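Local coordinates for protein glutathione S-transferase omega-like 2 (Saccharomyces cerevisiae, PDB 5LKB) that acts as a glutathione-dependent thiol transferase and dehydroascorbate reductase of the Xi class, reacting with glutathionyl-(hydro)quinones and working as a homodimer, at residues S18-I24 against V170-E176; T55-L61 against I178-N182; I141-K147 against F156-W162. All blocks are in the same frame, centred on the assembly; numbering follows the deposited sequence. Where two conformers were deposited one is given.

Contact 1 of 3, residues S18-I24 against V170-E176; sequences SSFRETI and VNNESSE
Arg21 lays its guanidinium side-on against the carboxylate of Glu176, NE reaching OE1 at 2.8 Å and NH2 of Arg21 reaching OE2 of Glu176 at 2.8 Å. Both oxygens lie close to the guanidinium plane, yet the two flat groups are turned 46° apart, and the nitrogens therefore meet the carboxylate from above its plane. The arginine chain, bent twice, folds back so that NH1 also takes the carbonyl of Ser18, while CG of Glu173 sits over one guanidinium face. Glu176 OE1 has a second donor, Asn171 ND2, arriving from the opposite face of the carboxylate. That same amide nitrogen gives its other bond to Glu22 O at 2.9 Å, nearly straight (169°) and on a lone pair, while OD1 of Asn171 accepts from Glu173 N in an Asx turn. The irregular 18-24 segment thus runs along the outer strand 168-171, joined to it by a single bridge, Arg21 with Asn171, and along the turn into helix 174-182, part of the thioredoxin-like glutathione-binding domain; Glu173 and Ser174 bind glutathione. Asn172 N donates to Phe20 O at 3.0 Å, and Phe20 N returns a bond to the side-chain OD1 of Asn172, from above its carbonyl plane. The Asn172 amide stands 83° to the Phe20 ring, at its edge, and its ND2 donates to Tyr145 OH and a water held by Ser19 N. Glu173 OE1 receives a water shared with Ser18 N; OE2 caps the helix by accepting Ser175 N.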
loop_
_atom_site.group_PDB
_atom_site.type_symbol
_atom_site.label_atom_id
_atom_site.label_comp_id
_atom_site.label_asym_id
_atom_site.label_seq_id
_atom_site.Cartn_x
_atom_site.Cartn_y
_atom_site.Cartn_z
ATOM N N SER A 18 -26.195 -12.604 9.460
ATOM C CA SER A 18 -27.331 -11.999 8.783
ATOM C C SER A 18 -28.646 -12.585 9.293
ATOM O O SER A 18 -28.770 -13.798 9.497
ATOM C CB SER A 18 -27.262 -12.295 7.304
ATOM O OG SER A 18 -26.063 -11.785 6.773
ATOM N N SER A 19 -29.637 -11.706 9.411
ATOM C CA SER A 19 -30.895 -12.022 10.064
ATOM C C SER A 19 -31.974 -12.505 9.126
ATOM O O SER A 19 -32.889 -13.181 9.602
ATOM C CB SER A 19 -31.455 -10.785 10.749
ATOM O OG SER A 19 -30.481 -10.278 11.612
ATOM N N PHE A 20 -31.932 -12.222 7.829
ATOM C CA PHE A 20 -33.026 -12.553 6.918
ATOM C C PHE A 20 -32.548 -13.700 6.041
ATOM O O PHE A 20 -31.663 -13.529 5.195
ATOM C CB PHE A 20 -33.493 -11.360 6.096
ATOM C CG PHE A 20 -34.009 -10.234 6.924
ATOM C CD1 PHE A 20 -33.147 -9.262 7.396
ATOM C CD2 PHE A 20 -35.355 -10.162 7.269
ATOM C CE1 PHE A 20 -33.614 -8.209 8.166
ATOM C CE2 PHE A 20 -35.825 -9.134 8.065
ATOM C CZ PHE A 20 -34.940 -8.149 8.518
ATOM N N ARG A 21 -33.161 -14.862 6.180
ATOM C CA ARG A 21 -32.603 -16.078 5.645
ATOM C C ARG A 21 -33.637 -16.935 4.920
ATOM O O ARG A 21 -33.393 -18.126 4.683
ATOM C CB ARG A 21 -31.981 -16.868 6.797
ATOM C CG ARG A 21 -30.989 -16.013 7.624
ATOM C CD ARG A 21 -29.717 -15.510 6.854
ATOM N NE ARG A 21 -28.859 -16.653 6.516
ATOM C CZ ARG A 21 -27.827 -17.090 7.245
ATOM N NH1 ARG A 21 -27.494 -16.491 8.379
ATOM N NH2 ARG A 21 -27.153 -18.163 6.887
ATOM N N GLU A 22 -34.686 -16.298 4.444
ATOM C CA GLU A 22 -35.749 -17.023 3.743
ATOM C C GLU A 22 -35.414 -17.267 2.277
ATOM O O GLU A 22 -34.377 -16.819 1.749
ATOM C CB GLU A 22 -37.102 -16.348 3.944
ATOM C CG GLU A 22 -37.788 -16.868 5.273
ATOM C CD GLU A 22 -38.608 -18.128 5.069
ATOM O OE1 GLU A 22 -38.556 -18.679 3.959
ATOM O OE2 GLU A 22 -39.269 -18.537 6.076
ATOM N N THR A 23 -36.267 -18.018 1.599
ATOM C CA THR A 23 -36.052 -18.398 0.213
ATOM C C THR A 23 -37.305 -18.093 -0.590
ATOM O O THR A 23 -38.301 -17.613 -0.052
ATOM C CB THR A 23 -35.619 -19.859 0.077
ATOM O OG1 THR A 23 -35.113 -20.062 -1.249
ATOM C CG2 THR A 23 -36.794 -20.843 0.380
ATOM N N ILE A 24 -37.185 -18.289 -1.892
ATOM C CA ILE A 24 -38.247 -18.052 -2.868
ATOM C C ILE A 24 -38.439 -19.356 -3.624
ATOM O O ILE A 24 -37.468 -19.943 -4.112
ATOM C CB ILE A 24 -37.868 -16.926 -3.854
ATOM C CG1 ILE A 24 -37.625 -15.615 -3.132
ATOM C CG2 ILE A 24 -38.984 -16.766 -4.937
ATOM C CD1 ILE A 24 -37.121 -14.550 -4.045
ATOM N N VAL A 170 -36.562 -10.607 2.030
ATOM C CA VAL A 170 -36.564 -12.061 1.877
ATOM C C VAL A 170 -35.292 -12.629 2.460
ATOM O O VAL A 170 -35.295 -13.538 3.296
ATOM C CB VAL A 170 -36.745 -12.475 0.397
ATOM C CG1 VAL A 170 -36.606 -14.014 0.219
ATOM C CG2 VAL A 170 -38.095 -11.934 -0.164
ATOM N N ASN A 171 -34.155 -12.062 2.044
ATOM C CA ASN A 171 -32.871 -12.649 2.380
ATOM C C ASN A 171 -31.849 -11.526 2.253
ATOM O O ASN A 171 -31.874 -10.793 1.253
ATOM C CB ASN A 171 -32.532 -13.798 1.473
ATOM C CG ASN A 171 -31.435 -14.660 1.983
ATOM O OD1 ASN A 171 -30.277 -14.197 2.054
ATOM N ND2 ASN A 171 -31.706 -15.922 2.295
ATOM N N ASN A 172 -30.973 -11.381 3.270
ATOM C CA ASN A 172 -29.849 -10.441 3.223
ATOM C C ASN A 172 -28.525 -11.150 3.450
ATOM O O ASN A 172 -27.529 -10.506 3.839
ATOM C CB ASN A 172 -30.079 -9.241 4.129
ATOM C CG ASN A 172 -29.886 -9.560 5.580
ATOM O OD1 ASN A 172 -29.992 -10.757 5.978
ATOM N ND2 ASN A 172 -29.602 -8.510 6.406
ATOM N N GLU A 173 -28.432 -12.410 3.093
ATOM C CA GLU A 173 -27.197 -13.191 3.154
ATOM C C GLU A 173 -26.742 -13.464 1.731
ATOM O O GLU A 173 -27.333 -14.250 1.010
ATOM C CB GLU A 173 -27.425 -14.459 3.990
ATOM C CG GLU A 173 -26.325 -15.463 3.957
ATOM C CD GLU A 173 -24.961 -14.805 4.252
ATOM O OE1 GLU A 173 -24.849 -14.082 5.275
ATOM O OE2 GLU A 173 -24.005 -15.022 3.469
ATOM N N SER A 174 -25.590 -12.886 1.338
ATOM C CA SER A 174 -25.207 -12.993 -0.066
ATOM C C SER A 174 -25.007 -14.452 -0.493
ATOM O O SER A 174 -25.212 -14.788 -1.663
ATOM C CB SER A 174 -23.933 -12.150 -0.357
ATOM O OG SER A 174 -22.768 -12.706 0.275
ATOM N N SER A 175 -24.541 -15.325 0.413
ATOM C CA SER A 175 -24.237 -16.691 0.027
ATOM C C SER A 175 -25.529 -17.435 -0.304
ATOM O O SER A 175 -25.471 -18.404 -1.074
ATOM C CB SER A 175 -23.495 -17.425 1.150
ATOM O OG SER A 175 -24.285 -17.576 2.329
ATOM N N GLU A 176 -26.660 -16.977 0.272
ATOM C CA GLU A 176 -27.957 -17.639 0.042
ATOM C C GLU A 176 -28.657 -16.964 -1.121
ATOM O O GLU A 176 -29.304 -17.632 -1.930
ATOM C CB GLU A 176 -28.804 -17.578 1.303
ATOM C CG GLU A 176 -28.271 -18.561 2.362
ATOM C CD GLU A 176 -28.886 -18.389 3.746
ATOM O OE1 GLU A 176 -29.678 -17.461 3.992
ATOM O OE2 GLU A 176 -28.550 -19.185 4.649
HETATM O O HOH W 1 -24.622 -14.709 8.022
HETATM O O HOH W 2 -28.760 -8.896 9.153
#

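Contact 2 of 3, residues T55-L61 against I178-N182; sequences TRALKGL and IRILN
Lys59 NZ, carried across Asn182, donates to two backbone carbonyls, those of Thr197 and His194, and its side chain passes over the end of helix 174-182. Three successive bends curl the chain, with CE of Lys59 3.4 Å from Asn182 O and CD 3.6 Å from Asn182 OD1. These are carbon-to-oxygen contacts, not hydrogen bonds, and the Asn182 amide is engaged just beyond helix 192-196: OD1 accepts from Leu199 N and ND2 donates to Asp198. No hydrogen bond joins the two segments, so the remaining contact rests on apolar packing around Leu181. Its CB meets CG2 of Thr55 at 3.7 Å, its CD1 lies by the backbone N of Arg56, and its CD2 faces CD1 of Leu61 at 3.8 Å. The Leu61 methyl CD1 also touches Leu181 O at 3.6 Å. Thr55 divides its branches: CG2, anti to the backbone N, turns to Leu181, whereas OG1 bonds to Arg51 O one helical turn back and lies 3.5 Å from CG2 of Ile178. Ile178 crosses Thr55 at about a right angle and borders helix 285-304, which packs on this side through Ile288 and Arg289. The long Arg56 chain leads away, extended to the carbonyls of Ile65 and Asp100. Gly60, with positive phi, closes helix 47-58 in a Schellman motif, Leu61 N reaching back to Arg56 O, and this brings the Leu61 side chain onto Leu181. Helix 47-58, directly after the nucleophile Cys46, and helix 174-182 pack on each other on the same side of the sheet, as in the thioredoxin-like domain of glutathione transferases.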
loop_
_atom_site.group_PDB
_atom_site.type_symbol
_atom_site.label_atom_id
_atom_site.label_comp_id
_atom_site.label_asym_id
_atom_site.label_seq_id
_atom_site.Cartn_x
_atom_site.Cartn_y
_atom_site.Cartn_z
ATOM N N THR A 55 -24.178 -12.947 -10.351
ATOM C CA THR A 55 -25.059 -14.099 -10.491
ATOM C C THR A 55 -26.356 -13.703 -11.184
ATOM O O THR A 55 -26.831 -14.432 -12.069
ATOM C CB THR A 55 -25.313 -14.703 -9.112
ATOM O OG1 THR A 55 -24.076 -15.104 -8.486
ATOM C CG2 THR A 55 -26.136 -15.989 -9.227
ATOM N N ARG A 56 -26.917 -12.552 -10.835
ATOM C CA ARG A 56 -28.077 -12.017 -11.533
ATOM C C ARG A 56 -27.840 -11.918 -13.036
ATOM O O ARG A 56 -28.717 -12.248 -13.858
ATOM C CB ARG A 56 -28.534 -10.695 -10.901
ATOM C CG ARG A 56 -29.596 -9.920 -11.686
ATOM C CD ARG A 56 -30.020 -8.769 -10.870
ATOM N NE ARG A 56 -30.807 -7.754 -11.574
ATOM C CZ ARG A 56 -30.367 -6.637 -12.142
ATOM N NH1 ARG A 56 -29.062 -6.296 -12.149
ATOM N NH2 ARG A 56 -31.241 -5.784 -12.656
ATOM N N ALA A 57 -26.682 -11.422 -13.441
ATOM C CA ALA A 57 -26.397 -11.337 -14.870
ATOM C C ALA A 57 -26.243 -12.712 -15.507
ATOM O O ALA A 57 -26.823 -12.967 -16.581
ATOM C CB ALA A 57 -25.135 -10.512 -15.101
ATOM N N LEU A 58 -25.456 -13.594 -14.906
ATOM C CA LEU A 58 -25.112 -14.884 -15.496
ATOM C C LEU A 58 -26.371 -15.730 -15.653
ATOM O O LEU A 58 -26.497 -16.522 -16.594
ATOM C CB LEU A 58 -24.095 -15.630 -14.622
ATOM C CG LEU A 58 -22.637 -15.114 -14.674
ATOM C CD1 LEU A 58 -21.781 -15.854 -13.649
ATOM C CD2 LEU A 58 -22.001 -15.296 -16.003
ATOM N N LYS A 59 -27.302 -15.581 -14.723
ATOM C CA LYS A 59 -28.522 -16.380 -14.786
ATOM C C LYS A 59 -29.620 -15.688 -15.577
ATOM O O LYS A 59 -30.750 -16.224 -15.629
ATOM C CB LYS A 59 -28.978 -16.747 -13.375
ATOM C CG LYS A 59 -28.105 -17.846 -12.684
ATOM C CD LYS A 59 -28.156 -19.172 -13.400
ATOM C CE LYS A 59 -29.404 -19.918 -12.985
ATOM N NZ LYS A 59 -29.948 -20.803 -14.120
ATOM N N GLY A 60 -29.336 -14.535 -16.202
ATOM C CA GLY A 60 -30.306 -13.904 -17.090
ATOM C C GLY A 60 -31.514 -13.298 -16.430
ATOM O O GLY A 60 -32.623 -13.359 -16.991
ATOM N N LEU A 61 -31.365 -12.761 -15.234
ATOM C CA LEU A 61 -32.436 -12.287 -14.391
ATOM C C LEU A 61 -32.510 -10.770 -14.288
ATOM O O LEU A 61 -33.230 -10.245 -13.434
ATOM C CB LEU A 61 -32.340 -12.926 -12.989
ATOM C CG LEU A 61 -32.382 -14.426 -12.947
ATOM C CD1 LEU A 61 -31.927 -14.992 -11.609
ATOM C CD2 LEU A 61 -33.852 -14.855 -13.261
ATOM N N ILE A 178 -27.328 -15.858 -3.777
ATOM C CA ILE A 178 -26.823 -16.423 -5.024
ATOM C C ILE A 178 -27.317 -17.859 -5.270
ATOM O O ILE A 178 -27.381 -18.300 -6.423
ATOM C CB ILE A 178 -25.277 -16.256 -5.094
ATOM C CG1 ILE A 178 -24.583 -17.083 -4.003
ATOM C CG2 ILE A 178 -24.936 -14.786 -5.114
ATOM C CD1 ILE A 178 -23.027 -16.857 -3.992
ATOM N N ARG A 179 -27.665 -18.582 -4.204
ATOM C CA ARG A 179 -28.290 -19.888 -4.373
ATOM C C ARG A 179 -29.716 -19.707 -4.861
ATOM O O ARG A 179 -30.168 -20.429 -5.764
ATOM C CB ARG A 179 -28.237 -20.639 -3.039
ATOM C CG ARG A 179 -26.865 -21.197 -2.653
ATOM C CD ARG A 179 -26.318 -22.221 -3.645
ATOM N NE ARG A 179 -24.888 -22.522 -3.434
ATOM C CZ ARG A 179 -24.400 -23.435 -2.619
ATOM N NH1 ARG A 179 -25.239 -24.212 -1.900
ATOM N NH2 ARG A 179 -23.087 -23.616 -2.523
ATOM N N ILE A 180 -30.426 -18.718 -4.321
ATOM C CA ILE A 180 -31.787 -18.457 -4.829
ATOM C C ILE A 180 -31.748 -18.142 -6.317
ATOM O O ILE A 180 -32.517 -18.705 -7.122
ATOM C CB ILE A 180 -32.459 -17.352 -4.010
ATOM C CG1 ILE A 180 -32.630 -17.754 -2.549
ATOM C CG2 ILE A 180 -33.847 -16.955 -4.599
ATOM C CD1 ILE A 180 -33.124 -16.606 -1.624
ATOM N N LEU A 181 -30.856 -17.223 -6.726
ATOM C CA LEU A 181 -30.797 -16.834 -8.126
ATOM C C LEU A 181 -30.436 -17.997 -8.984
ATOM O O LEU A 181 -30.901 -18.075 -10.103
ATOM C CB LEU A 181 -29.736 -15.727 -8.275
ATOM C CG LEU A 181 -30.082 -14.425 -7.553
ATOM C CD1 LEU A 181 -28.926 -13.468 -7.625
ATOM C CD2 LEU A 181 -31.338 -13.697 -8.042
ATOM N N ASN A 182 -29.556 -18.888 -8.524
ATOM C CA ASN A 182 -29.129 -19.999 -9.340
ATOM C C ASN A 182 -30.176 -21.131 -9.403
ATOM O O ASN A 182 -30.090 -21.950 -10.318
ATOM C CB ASN A 182 -27.787 -20.563 -8.871
ATOM C CG ASN A 182 -27.285 -21.664 -9.766
ATOM O OD1 ASN A 182 -26.915 -21.410 -10.936
ATOM N ND2 ASN A 182 -27.220 -22.885 -9.236
#

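Contact 3 of 3, residues I141-K147 against F156-W162; sequences ISDLYYK and FTVPVLW
Phe156 lays its ring over Ser142, whose CB stands 3.5 Å from the ring centroid and only 3° off the normal. The far end of this ring presses on Tyr146: Phe156 CZ is 3.7 Å from Tyr146 CZ, the two planes 71° apart in an offset edge-to-face pair. Phe156 also turns an edge toward the face of Tyr145, at 64°, and its CA lies over that face toward the rim, which makes the three rings an aromatic cluster. Tyr145 extends to the loop before strand 160-163, where its hydroxyl donates to Thr157 O at 2.6 Å, the donor tilted from the carbonyl plane. This loop carries the cis-proline turn usual in thioredoxin-like folds, Val158-Pro159, and Val158 binds glutathione; helix 141-148 packs beside it and against one face of the sheet. Ile141 packs against the turn, its CD1 just 3.4 Å from Val158 CG1, a tight fit, and tip to tip with Val160 CG2, while CG2 of Ile141 touches Phe156 O. Val158 also borders Trp79, another glutathione-binding residue, and is close to the nucleophile Cys46. Farther along the helix, Leu144 CD2 sits over the six-membered ring of Trp162, 3.7 Å from its centroid. With CG opposite the backbone N, the Trp162 indole projects toward the helix; Lys147 CG meets the ring at its edge, and NE1 donates to Tyr136.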
loop_
_atom_site.group_PDB
_atom_site.type_symbol
_atom_site.label_atom_id
_atom_site.label_comp_id
_atom_site.label_asym_id
_atom_site.label_seq_id
_atom_site.Cartn_x
_atom_site.Cartn_y
_atom_site.Cartn_z
ATOM N N ILE A 141 -31.086 2.796 3.506
ATOM C CA ILE A 141 -31.395 1.368 3.475
ATOM C C ILE A 141 -32.022 0.896 4.809
ATOM O O ILE A 141 -32.757 -0.094 4.844
ATOM C CB ILE A 141 -30.140 0.563 3.046
ATOM C CG1 ILE A 141 -30.588 -0.691 2.299
ATOM C CG2 ILE A 141 -29.292 0.207 4.205
ATOM C CD1 ILE A 141 -29.524 -1.515 1.678
ATOM N N SER A 142 -31.714 1.565 5.907
ATOM C CA SER A 142 -32.359 1.289 7.198
ATOM C C SER A 142 -33.881 1.385 7.092
ATOM O O SER A 142 -34.579 0.657 7.806
ATOM C CB SER A 142 -31.885 2.255 8.290
ATOM O OG SER A 142 -32.188 3.597 7.953
ATOM N N ASP A 143 -34.402 2.243 6.199
ATOM C CA ASP A 143 -35.858 2.352 6.001
ATOM C C ASP A 143 -36.466 1.033 5.545
ATOM O O ASP A 143 -37.585 0.696 5.943
ATOM C CB ASP A 143 -36.222 3.471 5.028
ATOM C CG ASP A 143 -35.790 4.874 5.519
ATOM O OD1 ASP A 143 -35.819 5.153 6.736
ATOM O OD2 ASP A 143 -35.443 5.717 4.649
ATOM N N LEU A 144 -35.791 0.303 4.650
ATOM C CA LEU A 144 -36.239 -1.026 4.234
ATOM C C LEU A 144 -36.214 -2.008 5.403
ATOM O O LEU A 144 -37.146 -2.813 5.576
ATOM C CB LEU A 144 -35.352 -1.552 3.098
ATOM C CG LEU A 144 -35.409 -0.724 1.839
ATOM C CD1 LEU A 144 -34.267 -1.072 0.814
ATOM C CD2 LEU A 144 -36.782 -0.872 1.163
ATOM N N TYR A 145 -35.169 -1.939 6.228
ATOM C CA TYR A 145 -35.007 -2.833 7.367
ATOM C C TYR A 145 -36.122 -2.608 8.390
ATOM O O TYR A 145 -36.756 -3.564 8.848
ATOM C CB TYR A 145 -33.606 -2.645 8.006
ATOM C CG TYR A 145 -32.515 -3.446 7.324
ATOM C CD1 TYR A 145 -31.839 -2.966 6.206
ATOM C CD2 TYR A 145 -32.144 -4.665 7.812
ATOM C CE1 TYR A 145 -30.879 -3.728 5.584
ATOM C CE2 TYR A 145 -31.175 -5.432 7.203
ATOM C CZ TYR A 145 -30.525 -4.947 6.077
ATOM O OH TYR A 145 -29.580 -5.795 5.501
ATOM N N TYR A 146 -36.390 -1.348 8.733
ATOM C CA TYR A 146 -37.438 -1.059 9.720
ATOM C C TYR A 146 -38.829 -1.373 9.163
ATOM O O TYR A 146 -39.722 -1.808 9.909
ATOM C CB TYR A 146 -37.333 0.402 10.173
ATOM C CG TYR A 146 -36.140 0.722 11.054
ATOM C CD1 TYR A 146 -35.761 -0.130 12.100
ATOM C CD2 TYR A 146 -35.394 1.881 10.865
ATOM C CE1 TYR A 146 -34.665 0.172 12.933
ATOM C CE2 TYR A 146 -34.283 2.181 11.707
ATOM C CZ TYR A 146 -33.932 1.318 12.706
ATOM O OH TYR A 146 -32.876 1.603 13.543
ATOM N N LYS A 147 -39.052 -1.140 7.866
ATOM C CA LYS A 147 -40.301 -1.573 7.241
ATOM C C LYS A 147 -40.515 -3.069 7.425
ATOM O O LYS A 147 -41.590 -3.512 7.852
ATOM C CB LYS A 147 -40.310 -1.196 5.761
ATOM C CG LYS A 147 -41.598 -1.566 5.019
ATOM C CD LYS A 147 -42.826 -0.906 5.665
ATOM C CE LYS A 147 -44.080 -1.314 4.933
ATOM N NZ LYS A 147 -45.301 -0.683 5.518
ATOM N N PHE A 156 -27.295 -2.380 9.026
ATOM C CA PHE A 156 -28.173 -2.312 7.875
ATOM C C PHE A 156 -27.362 -2.633 6.609
ATOM O O PHE A 156 -26.964 -1.746 5.840
ATOM C CB PHE A 156 -28.789 -0.923 7.773
ATOM C CG PHE A 156 -29.385 -0.434 9.033
ATOM C CD1 PHE A 156 -30.514 -1.041 9.540
ATOM C CD2 PHE A 156 -28.859 0.642 9.703
ATOM C CE1 PHE A 156 -31.068 -0.596 10.721
ATOM C CE2 PHE A 156 -29.430 1.099 10.880
ATOM C CZ PHE A 156 -30.559 0.474 11.373
ATOM N N THR A 157 -27.087 -3.912 6.409
ATOM C CA THR A 157 -26.095 -4.339 5.424
ATOM C C THR A 157 -26.699 -4.472 4.035
ATOM O O THR A 157 -27.919 -4.602 3.861
ATOM C CB THR A 157 -25.490 -5.688 5.817
ATOM O OG1 THR A 157 -26.548 -6.639 6.080
ATOM C CG2 THR A 157 -24.632 -5.571 7.064
ATOM N N VAL A 158 -25.811 -4.379 3.015
ATOM C CA VAL A 158 -26.123 -4.822 1.641
ATOM C C VAL A 158 -25.485 -6.182 1.416
ATOM O O VAL A 158 -24.515 -6.515 2.069
ATOM C CB VAL A 158 -25.683 -3.807 0.549
ATOM C CG1 VAL A 158 -26.487 -2.541 0.678
ATOM C CG2 VAL A 158 -24.174 -3.488 0.686
ATOM N N PRO A 159 -25.997 -6.976 0.489
ATOM C CA PRO A 159 -27.160 -6.819 -0.392
ATOM C C PRO A 159 -28.483 -7.113 0.337
ATOM O O PRO A 159 -28.502 -7.852 1.341
ATOM C CB PRO A 159 -26.926 -7.905 -1.436
ATOM C CG PRO A 159 -26.285 -8.942 -0.720
ATOM C CD PRO A 159 -25.376 -8.285 0.251
ATOM N N VAL A 160 -29.572 -6.599 -0.226
ATOM C CA VAL A 160 -30.915 -6.898 0.256
ATOM C C VAL A 160 -31.738 -7.416 -0.909
ATOM O O VAL A 160 -31.851 -6.746 -1.942
ATOM C CB VAL A 160 -31.552 -5.657 0.877
ATOM C CG1 VAL A 160 -33.040 -5.914 1.167
ATOM C CG2 VAL A 160 -30.838 -5.254 2.175
ATOM N N LEU A 161 -32.330 -8.607 -0.735
ATOM C CA LEU A 161 -33.306 -9.158 -1.684
ATOM C C LEU A 161 -34.710 -8.926 -1.093
ATOM O O LEU A 161 -35.014 -9.405 0.004
ATOM C CB LEU A 161 -33.034 -10.628 -1.954
ATOM C CG LEU A 161 -34.032 -11.321 -2.875
ATOM C CD1 LEU A 161 -33.952 -10.729 -4.288
ATOM C CD2 LEU A 161 -33.777 -12.806 -2.888
ATOM N N TRP A 162 -35.471 -8.066 -1.751
ATOM C CA TRP A 162 -36.688 -7.408 -1.240
ATOM C C TRP A 162 -37.905 -7.925 -1.989
ATOM O O TRP A 162 -37.866 -8.102 -3.208
ATOM C CB TRP A 162 -36.608 -5.923 -1.539
ATOM C CG TRP A 162 -37.804 -5.061 -1.054
ATOM C CD1 TRP A 162 -38.797 -4.515 -1.838
ATOM C CD2 TRP A 162 -38.070 -4.627 0.283
ATOM N NE1 TRP A 162 -39.612 -3.746 -1.062
ATOM C CE2 TRP A 162 -39.247 -3.834 0.243
ATOM C CE3 TRP A 162 -37.461 -4.843 1.506
ATOM C CZ2 TRP A 162 -39.771 -3.209 1.391
ATOM C CZ3 TRP A 162 -38.008 -4.236 2.656
ATOM C CH2 TRP A 162 -39.174 -3.466 2.579
#

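In the fold
From the N terminus, the 18-24 segment precedes the first strand and is met only much later, when contact 1 brings 170-176 against it. Helix 47-58 follows strand 38-42, and its end, 55-61, is joined by contact 2 to 178-182, so contacts 1 and 2 cross along the chain and share helix 174-182. Contact 3, between 141-147 and 156-162, closes a short loop within both longer ones. The adjacent strands 160-163 and 168-171 put contacts 3 and 1 on the same sheet, joined through the backbone of Leu161 and Val170. Ile180 packs against Thr23 and Ile24 of contact 1 and against Leu161, binding helix, N-terminal segment and sheet together.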